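Gamma-glutamyltranspeptidase (Streptomyces lincolnensis, PDB 6J3A) probably transfers or hydrolyses gamma-glutamyl groups, as an LmbA-like member of the gamma-glutamyltranspeptidase family of Ntn hydrolases. Local coordinates at residues A[159-170]-A[443-451]. Sequence-based numbering, arbitrary orientation.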
ATOM      1  N   PHE A 159     -15.354  20.033 -25.652  1.00 34.92           N
ATOM      2  CA  PHE A 159     -16.427  20.019 -24.645  1.00 34.89           C
ATOM      3  C   PHE A 159     -17.253  21.298 -24.668  1.00 35.78           C
ATOM      4  O   PHE A 159     -18.491  21.259 -24.664  1.00 36.21           O
ATOM      5  CB  PHE A 159     -15.826  19.850 -23.238  1.00 34.30           C
ATOM      6  CG  PHE A 159     -15.591  18.419 -22.814  1.00 33.48           C
ATOM      7  CD1 PHE A 159     -15.475  17.374 -23.732  1.00 33.23           C
ATOM      8  CD2 PHE A 159     -15.453  18.128 -21.467  1.00 33.62           C
ATOM      9  CE1 PHE A 159     -15.257  16.073 -23.308  1.00 32.99           C
ATOM     10  CE2 PHE A 159     -15.226  16.827 -21.041  1.00 34.27           C
ATOM     11  CZ  PHE A 159     -15.131  15.798 -21.965  1.00 33.27           C
ATOM     12  N   GLU A 160     -16.551  22.428 -24.661  1.00 35.23           N
ATOM     13  CA  GLU A 160     -17.190  23.746 -24.612  1.00 36.24           C
ATOM     14  C   GLU A 160     -18.023  24.043 -25.856  1.00 35.69           C
ATOM     15  O   GLU A 160     -19.181  24.450 -25.749  1.00 35.67           O
ATOM     16  CB  GLU A 160     -16.137  24.841 -24.406  1.00 35.78           C
ATOM     17  CG  GLU A 160     -15.588  24.837 -22.992  1.00 35.29           C
ATOM     18  CD  GLU A 160     -14.461  25.818 -22.755  1.00 34.93           C
ATOM     19  OE1 GLU A 160     -13.741  26.200 -23.708  1.00 35.39           O
ATOM     20  OE2 GLU A 160     -14.288  26.188 -21.580  1.00 33.10           O
ATOM     21  N   THR A 161     -17.424  23.805 -27.019  1.00 34.70           N
ATOM     22  CA  THR A 161     -17.999  24.183 -28.310  1.00 33.80           C
ATOM     23  C   THR A 161     -18.916  23.125 -28.905  1.00 32.47           C
ATOM     24  O   THR A 161     -19.768  23.446 -29.721  1.00 31.34           O
ATOM     25  CB  THR A 161     -16.902  24.465 -29.362  1.00 33.54           C
ATOM     26  OG1 THR A 161     -16.269  23.238 -29.753  1.00 33.03           O
ATOM     27  CG2 THR A 161     -15.856  25.467 -28.833  1.00 33.50           C
ATOM     28  N   GLU A 162     -18.741  21.873 -28.499  1.00 33.20           N
ATOM     29  CA  GLU A 162     -19.329  20.745 -29.222  1.00 32.82           C
ATOM     30  C   GLU A 162     -20.062  19.771 -28.288  1.00 32.77           C
ATOM     31  O   GLU A 162     -21.279  19.635 -28.408  1.00 30.24           O
ATOM     32  CB  GLU A 162     -18.228  20.071 -30.052  1.00 33.54           C
ATOM     33  CG  GLU A 162     -18.625  19.549 -31.418  1.00 34.08           C
ATOM     34  CD  GLU A 162     -19.263  20.558 -32.359  1.00 32.92           C
ATOM     35  OE1 GLU A 162     -18.544  21.334 -33.024  1.00 32.78           O
ATOM     36  OE2 GLU A 162     -20.499  20.522 -32.470  1.00 31.74           O
ATOM     37  N   TRP A 163     -19.343  19.129 -27.353  1.00 34.73           N
ATOM     38  CA  TRP A 163     -19.950  18.174 -26.383  1.00 35.36           C
ATOM     39  C   TRP A 163     -20.302  18.879 -25.090  1.00 35.55           C
ATOM     40  O   TRP A 163     -19.654  18.697 -24.061  1.00 36.56           O
ATOM     41  CB  TRP A 163     -19.037  16.979 -26.071  1.00 35.87           C
ATOM     42  CG  TRP A 163     -18.607  16.156 -27.262  1.00 36.21           C
ATOM     43  CD1 TRP A 163     -19.095  16.218 -28.542  1.00 36.09           C
ATOM     44  CD2 TRP A 163     -17.616  15.130 -27.264  1.00 35.12           C
ATOM     45  NE1 TRP A 163     -18.450  15.307 -29.337  1.00 35.35           N
ATOM     46  CE2 TRP A 163     -17.535  14.629 -28.579  1.00 35.53           C
ATOM     47  CE3 TRP A 163     -16.780  14.592 -26.283  1.00 34.80           C
ATOM     48  CZ2 TRP A 163     -16.652  13.609 -28.939  1.00 36.32           C
ATOM     49  CZ3 TRP A 163     -15.898  13.587 -26.639  1.00 35.62           C
ATOM     50  CH2 TRP A 163     -15.840  13.106 -27.961  1.00 35.87           C
ATOM     51  N   THR A 164     -21.348  19.684 -25.148  1.00 35.15           N
ATOM     52  CA  THR A 164     -21.682  20.570 -24.041  1.00 34.38           C
ATOM     53  C   THR A 164     -22.209  19.830 -22.815  1.00 33.93           C
ATOM     54  O   THR A 164     -22.116  20.351 -21.704  1.00 33.87           O
ATOM     55  CB  THR A 164     -22.690  21.654 -24.460  1.00 33.88           C
ATOM     56  OG1 THR A 164     -23.837  21.043 -25.058  1.00 32.90           O
ATOM     57  CG2 THR A 164     -22.048  22.625 -25.444  1.00 33.91           C
ATOM     58  N   THR A 165     -22.759  18.635 -23.007  1.00 33.18           N
ATOM     59  CA  THR A 165     -23.216  17.825 -21.874  1.00 34.18           C
ATOM     60  C   THR A 165     -22.050  17.323 -21.019  1.00 34.09           C
ATOM     61  O   THR A 165     -22.217  17.088 -19.824  1.00 34.12           O
ATOM     62  CB  THR A 165     -24.051  16.618 -22.327  1.00 34.55           C
ATOM     63  OG1 THR A 165     -23.311  15.857 -23.293  1.00 35.01           O
ATOM     64  CG2 THR A 165     -25.374  17.082 -22.926  1.00 34.05           C
ATOM     65  N   SER A 166     -20.887  17.147 -21.646  1.00 33.81           N
ATOM     66  CA  SER A 166     -19.657  16.778 -20.942  1.00 34.39           C
ATOM     67  C   SER A 166     -19.028  17.972 -20.210  1.00 34.67           C
ATOM     68  O   SER A 166     -18.455  17.805 -19.125  1.00 35.72           O
ATOM     69  CB  SER A 166     -18.642  16.157 -21.907  1.00 34.64           C
ATOM     70  OG  SER A 166     -19.097  14.906 -22.389  1.00 35.32           O
ATOM     71  N   ALA A 167     -19.116  19.158 -20.813  1.00 33.88           N
ATOM     72  CA  ALA A 167     -18.755  20.407 -20.140  1.00 33.09           C
ATOM     73  C   ALA A 167     -19.563  20.618 -18.854  1.00 32.84           C
ATOM     74  O   ALA A 167     -18.995  20.987 -17.829  1.00 32.43           O
ATOM     75  CB  ALA A 167     -18.936  21.583 -21.080  1.00 33.80           C
ATOM     76  N   ASP A 168     -20.869  20.338 -18.899  1.00 33.34           N
ATOM     77  CA  ASP A 168     -21.757  20.444 -17.716  1.00 33.80           C
ATOM     78  C   ASP A 168     -21.284  19.622 -16.525  1.00 35.11           C
ATOM     79  O   ASP A 168     -21.463  20.024 -15.375  1.00 36.31           O
ATOM     80  CB  ASP A 168     -23.196  19.990 -18.042  1.00 33.88           C
ATOM     81  CG  ASP A 168     -23.902  20.897 -19.041  1.00 34.25           C
ATOM     82  OD1 ASP A 168     -23.513  22.076 -19.181  1.00 35.66           O
ATOM     83  OD2 ASP A 168     -24.863  20.424 -19.686  1.00 33.90           O
ATOM     84  N   VAL A 169     -20.711  18.459 -16.805  1.00 36.40           N
ATOM     85  CA  VAL A 169     -20.271  17.531 -15.768  1.00 36.09           C
ATOM     86  C   VAL A 169     -18.811  17.773 -15.372  1.00 35.50           C
ATOM     87  O   VAL A 169     -18.494  17.788 -14.178  1.00 34.84           O
ATOM     88  CB  VAL A 169     -20.486  16.077 -16.230  1.00 36.92           C
ATOM     89  CG1 VAL A 169     -19.922  15.085 -15.219  1.00 37.07           C
ATOM     90  CG2 VAL A 169     -21.972  15.817 -16.455  1.00 37.10           C
ATOM     91  N   TYR A 170     -17.941  17.976 -16.361  1.00 33.87           N
ATOM     92  CA  TYR A 170     -16.491  18.039 -16.125  1.00 35.00           C
ATOM     93  C   TYR A 170     -15.868  19.438 -16.127  1.00 35.87           C
ATOM     94  O   TYR A 170     -14.731  19.603 -15.685  1.00 36.67           O
ATOM     95  CB  TYR A 170     -15.761  17.124 -17.119  1.00 35.43           C
ATOM     96  CG  TYR A 170     -16.008  15.654 -16.828  1.00 35.85           C
ATOM     97  CD1 TYR A 170     -15.392  15.019 -15.740  1.00 36.03           C
ATOM     98  CD2 TYR A 170     -16.880  14.896 -17.613  1.00 36.03           C
ATOM     99  CE1 TYR A 170     -15.625  13.671 -15.458  1.00 35.01           C
ATOM    100  CE2 TYR A 170     -17.118  13.549 -17.334  1.00 35.82           C
ATOM    101  CZ  TYR A 170     -16.490  12.941 -16.260  1.00 35.48           C
ATOM    102  OH  TYR A 170     -16.727  11.609 -15.994  1.00 36.02           O
ATOM    103  N   LEU A 443     -14.267   9.603 -20.405  1.00 26.10           N
ATOM    104  CA  LEU A 443     -14.830  10.953 -20.565  1.00 26.21           C
ATOM    105  C   LEU A 443     -14.432  11.701 -21.830  1.00 26.08           C
ATOM    106  O   LEU A 443     -15.158  12.595 -22.246  1.00 27.12           O
ATOM    107  CB  LEU A 443     -14.499  11.836 -19.351  1.00 26.57           C
ATOM    108  CG  LEU A 443     -13.033  12.233 -19.056  1.00 27.30           C
ATOM    109  CD1 LEU A 443     -12.539  13.471 -19.811  1.00 27.32           C
ATOM    110  CD2 LEU A 443     -12.857  12.470 -17.561  1.00 27.43           C
ATOM    111  N   GLN A 444     -13.311  11.327 -22.444  1.00 25.61           N
ATOM    112  CA  GLN A 444     -12.647  12.161 -23.457  1.00 26.24           C
ATOM    113  C   GLN A 444     -13.002  11.773 -24.892  1.00 27.36           C
ATOM    114  O   GLN A 444     -12.426  12.333 -25.838  1.00 27.19           O
ATOM    115  CB  GLN A 444     -11.113  12.130 -23.292  1.00 25.76           C
ATOM    116  CG  GLN A 444     -10.441  10.793 -23.615  1.00 25.41           C
ATOM    117  CD  GLN A 444     -10.156   9.915 -22.398  1.00 25.64           C
ATOM    118  OE1 GLN A 444      -9.123   9.252 -22.353  1.00 25.21           O
ATOM    119  NE2 GLN A 444     -11.063   9.894 -21.417  1.00 24.77           N
ATOM    120  N   SER A 445     -13.925  10.817 -25.048  1.00 28.04           N
ATOM    121  CA  SER A 445     -14.240  10.233 -26.366  1.00 28.52           C
ATOM    122  C   SER A 445     -15.732  10.100 -26.740  1.00 28.53           C
ATOM    123  O   SER A 445     -16.039   9.697 -27.859  1.00 28.65           O
ATOM    124  CB  SER A 445     -13.528   8.885 -26.497  1.00 28.61           C
ATOM    125  OG  SER A 445     -12.114   9.045 -26.384  1.00 28.34           O
ATOM    126  N   ASN A 446     -16.644  10.449 -25.833  1.00 28.93           N
ATOM    127  CA  ASN A 446     -18.047  10.670 -26.193  1.00 29.32           C
ATOM    128  C   ASN A 446     -18.667  11.725 -25.292  1.00 30.39           C
ATOM    129  O   ASN A 446     -18.278  11.873 -24.132  1.00 32.49           O
ATOM    130  CB  ASN A 446     -18.871   9.375 -26.117  1.00 28.35           C
ATOM    131  CG  ASN A 446     -19.049   8.703 -27.473  1.00 28.42           C
ATOM    132  OD1 ASN A 446     -19.613   9.278 -28.401  1.00 27.92           O
ATOM    133  ND2 ASN A 446     -18.592   7.463 -27.580  1.00 28.97           N
ATOM    134  N   PRO A 447     -19.655  12.457 -25.817  1.00 30.72           N
ATOM    135  CA  PRO A 447     -20.373  13.366 -24.941  1.00 30.50           C
ATOM    136  C   PRO A 447     -21.125  12.592 -23.853  1.00 28.89           C
ATOM    137  O   PRO A 447     -21.638  11.500 -24.107  1.00 27.28           O
ATOM    138  CB  PRO A 447     -21.370  14.039 -25.891  1.00 31.21           C
ATOM    139  CG  PRO A 447     -21.645  12.993 -26.922  1.00 30.81           C
ATOM    140  CD  PRO A 447     -20.308  12.338 -27.134  1.00 30.71           C
ATOM    141  N   VAL A 448     -21.178  13.166 -22.663  1.00 28.00           N
ATOM    142  CA  VAL A 448     -21.982  12.625 -21.584  1.00 28.35           C
ATOM    143  C   VAL A 448     -23.449  12.500 -21.985  1.00 28.10           C
ATOM    144  O   VAL A 448     -24.043  13.422 -22.533  1.00 29.46           O
ATOM    145  CB  VAL A 448     -21.863  13.502 -20.316  1.00 29.01           C
ATOM    146  CG1 VAL A 448     -22.943  13.169 -19.281  1.00 29.14           C
ATOM    147  CG2 VAL A 448     -20.481  13.323 -19.700  1.00 29.33           C
ATOM    148  N   VAL A 449     -24.018  11.341 -21.692  1.00 28.46           N
ATOM    149  CA  VAL A 449     -25.461  11.144 -21.750  1.00 29.00           C
ATOM    150  C   VAL A 449     -26.071  11.955 -20.597  1.00 29.56           C
ATOM    151  O   VAL A 449     -25.974  11.547 -19.436  1.00 29.56           O
ATOM    152  CB  VAL A 449     -25.846   9.654 -21.624  1.00 28.98           C
ATOM    153  CG1 VAL A 449     -27.357   9.474 -21.771  1.00 28.61           C
ATOM    154  CG2 VAL A 449     -25.094   8.786 -22.640  1.00 28.37           C
ATOM    155  N   PRO A 450     -26.703  13.107 -20.918  1.00 30.45           N
ATOM    156  CA  PRO A 450     -26.965  14.121 -19.886  1.00 31.19           C
ATOM    157  C   PRO A 450     -27.765  13.609 -18.681  1.00 32.24           C
ATOM    158  O   PRO A 450     -27.412  13.946 -17.545  1.00 34.28           O
ATOM    159  CB  PRO A 450     -27.708  15.241 -20.639  1.00 30.73           C
ATOM    160  CG  PRO A 450     -28.203  14.635 -21.899  1.00 30.52           C
ATOM    161  CD  PRO A 450     -27.358  13.429 -22.201  1.00 30.59           C
ATOM    162  N   GLU A 451     -28.771  12.766 -18.911  1.00 31.57           N
ATOM    163  CA  GLU A 451     -29.612  12.276 -17.798  1.00 32.35           C
ATOM    164  C   GLU A 451     -28.980  11.125 -16.999  1.00 31.53           C
ATOM    165  O   GLU A 451     -29.531  10.713 -15.965  1.00 30.71           O
ATOM    166  CB  GLU A 451     -31.054  11.935 -18.232  1.00 34.43           C
ATOM    167  CG  GLU A 451     -31.240  11.057 -19.460  1.00 35.69           C
ATOM    168  CD  GLU A 451     -31.330  11.852 -20.761  1.00 36.99           C
ATOM    169  OE1 GLU A 451     -30.261  12.163 -21.333  1.00 36.86           O
ATOM    170  OE2 GLU A 451     -32.458  12.153 -21.218  1.00 37.05           O
TER
HETATM  171  O   HOH W   1     -17.714  12.680 -21.515  1.00 28.36           O
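T165 and S166, in the first turn of helix 164-170, hold the backbone of V448 at both its carbonyl and its N-H, joining the short helices 156-161 and 164-170 of this Ntn-hydrolase-clan protein to the loop 443-447 and the weakly bonded strand at about 448-449. T165 OG1 gives its proton to V448 O at 2.7 Å, in the carbonyl plane and on a lone pair. Its chi1 of 54° sets OG1 between the backbone N and the carbonyl carbon, and turns the methyl CG2 onto the ring of P450; threonine thus serves both a polar and an apolar neighbour. One residue on, S166 OG accepts the N-H of V448 (2.7 Å from V448 N, N-H...O angle 152°) and donates to a water. That water passes its own two protons to L443 O and N446 O, so it links S166 OG to two loop carbonyls and gives each of them a donor. Proline suits the place of P447, since it has no N-H to satisfy: P447 N lies over one face of the W163 indole, and P447 CD stands 3.9 Å from the centroid of the W163 five-membered ring, a CH-pi contact. W163 NE1 is bonded beyond the two segments, to M234 O. A leucine at W163 would probably leave M234 O without this donor and P447 without its flat aromatic support. Toward the end of helix 164-170, the Y170 ring takes L443 CD2 over one face in a second CH-pi contact, and its edge meets V448 CG2, while V169 CG2 touches V448 CG1. F159 receives S166 CB over one ring face and points its CZ at L443 O, 3.2 Å away at the ring edge.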